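Local atomic coordinates of Myo-inositol 2-dehydrogenase (Thermotoga maritima, PDB entry 3EZY), a protein that catalyses the NAD(+)-dependent oxidation of myo-inositol to scyllo-inosose, and so probably serves in a myo-inositol degradation pathway. Residues A31-R36 and K54-L59. Sequence-based numbering, arbitrary orientation.
Sequences AISDVR and KDPHEL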
# COMPACT_ATOMS: atom_id res chain seq x y z
N ALA A 31 -22.37 38.54 11.92
CA ALA A 31 -23.39 38.27 12.95
C ALA A 31 -23.50 36.80 13.27
O ALA A 31 -23.34 35.95 12.40
CB ALA A 31 -24.77 38.81 12.52
N ILE A 32 -23.82 36.50 14.52
CA ILE A 32 -24.12 35.15 14.92
C ILE A 32 -25.43 35.12 15.68
O ILE A 32 -25.87 36.15 16.24
CB ILE A 32 -22.98 34.54 15.80
CG1 ILE A 32 -22.65 35.46 17.01
CG2 ILE A 32 -21.77 34.21 14.94
CD1 ILE A 32 -21.70 34.82 18.01
N SER A 33 -26.07 33.96 15.70
CA SER A 33 -27.30 33.83 16.43
C SER A 33 -27.33 32.42 16.98
O SER A 33 -26.89 31.48 16.31
CB SER A 33 -28.53 34.07 15.54
OG SER A 33 -29.74 33.75 16.22
N ASP A 34 -27.83 32.28 18.21
CA ASP A 34 -28.01 30.98 18.81
C ASP A 34 -28.97 31.22 19.95
O ASP A 34 -28.99 32.31 20.52
CB ASP A 34 -26.66 30.43 19.31
CG ASP A 34 -26.75 28.96 19.75
OD1 ASP A 34 -27.02 28.69 20.94
OD2 ASP A 34 -26.49 28.07 18.94
N VAL A 35 -29.77 30.22 20.28
CA VAL A 35 -30.74 30.42 21.34
C VAL A 35 -30.17 30.24 22.75
O VAL A 35 -30.85 30.57 23.72
CB VAL A 35 -32.01 29.56 21.11
CG1 VAL A 35 -32.85 30.17 19.95
CG2 VAL A 35 -31.64 28.10 20.86
N ARG A 36 -28.95 29.71 22.88
CA ARG A 36 -28.31 29.61 24.18
C ARG A 36 -27.53 30.86 24.44
O ARG A 36 -26.55 31.13 23.74
CB ARG A 36 -27.34 28.44 24.20
CG ARG A 36 -27.96 27.11 23.96
CD ARG A 36 -26.88 26.14 23.57
NE ARG A 36 -26.60 26.18 22.13
CZ ARG A 36 -25.69 25.42 21.51
NH1 ARG A 36 -24.97 24.54 22.21
NH2 ARG A 36 -25.51 25.54 20.20
N LYS A 54 -30.14 36.80 19.72
CA LYS A 54 -30.91 35.68 20.28
C LYS A 54 -31.98 35.20 19.32
O LYS A 54 -32.22 34.00 19.19
CB LYS A 54 -31.58 36.08 21.60
CG LYS A 54 -30.65 36.11 22.77
CD LYS A 54 -31.41 36.49 24.06
CE LYS A 54 -32.81 35.84 24.08
NZ LYS A 54 -33.21 35.47 25.49
N ASP A 55 -32.60 36.13 18.63
CA ASP A 55 -33.66 35.78 17.68
C ASP A 55 -33.09 35.76 16.27
O ASP A 55 -32.62 36.76 15.80
CB ASP A 55 -34.73 36.86 17.78
CG ASP A 55 -35.86 36.66 16.78
OD1 ASP A 55 -35.82 35.69 15.98
OD2 ASP A 55 -36.80 37.50 16.82
N PRO A 56 -33.13 34.60 15.59
CA PRO A 56 -32.47 34.51 14.27
C PRO A 56 -33.09 35.39 13.21
O PRO A 56 -32.42 35.74 12.22
CB PRO A 56 -32.68 33.04 13.85
CG PRO A 56 -33.78 32.51 14.75
CD PRO A 56 -33.68 33.31 16.04
N HIS A 57 -34.36 35.72 13.39
CA HIS A 57 -35.10 36.61 12.47
C HIS A 57 -34.54 38.03 12.47
O HIS A 57 -34.48 38.68 11.44
CB HIS A 57 -36.59 36.60 12.78
CG HIS A 57 -37.26 35.32 12.38
ND1 HIS A 57 -37.65 35.08 11.08
CD2 HIS A 57 -37.55 34.20 13.09
CE1 HIS A 57 -38.18 33.87 11.01
NE2 HIS A 57 -38.13 33.31 12.21
N GLU A 58 -34.11 38.49 13.64
CA GLU A 58 -33.35 39.73 13.72
C GLU A 58 -32.03 39.64 12.93
O GLU A 58 -31.59 40.62 12.32
CB GLU A 58 -33.06 40.09 15.17
CG GLU A 58 -34.32 40.28 16.04
CD GLU A 58 -35.31 41.30 15.47
OE1 GLU A 58 -34.94 42.06 14.55
OE2 GLU A 58 -36.46 41.35 15.96
N LEU A 59 -31.36 38.48 12.96
CA LEU A 59 -30.16 38.33 12.14
C LEU A 59 -30.50 38.44 10.64
O LEU A 59 -29.86 39.16 9.85
CB LEU A 59 -29.45 36.98 12.48
CG LEU A 59 -28.14 36.71 11.69
CD1 LEU A 59 -27.11 35.89 12.51
CD2 LEU A 59 -28.41 36.06 10.31
O HOH W 1 -31.01 31.65 17.58
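Leu-59 reaches from the first turn of helix 56-61 down onto the end of strand 27-33. Its CG stands anti to the backbone N (chi1 -179°), which carries the branch out to the strand, and CD1 makes the closest contacts: it lies 3.7 Å from Ala-31 CB and 3.8 Å from Ser-33 CB, so it spans two strand residues on the same face. Next along, Ser-33 sends OG over the start of the helix, against the N-CA side of the proline ring, 3.4 Å from Pro-56 CA. That hydroxyl is hydrogen-bonded to Tyr-53 O and also accepts from a water at 2.8 Å, which donates its other hydrogen to Lys-54 O. The water thus ties the strand end to the turn before the helix. All this sits in the NAD-binding Rossmann fold, at the carboxyl end of the second strand of its parallel sheet. Here Asp-34 turns away from the helix: OD2 accepts from Leu-10 N in the glycine-rich turn, while Arg-36 grips the carboxylate side-on in a salt bridge, NE to OD1 at 2.8 Å and NH2 to OD2. OD1 also takes Arg-36 N, closing an Asx turn. Asp-55 is the N-cap of helix 56-61, its OD1 taking His-57 N from above the carboxylate plane.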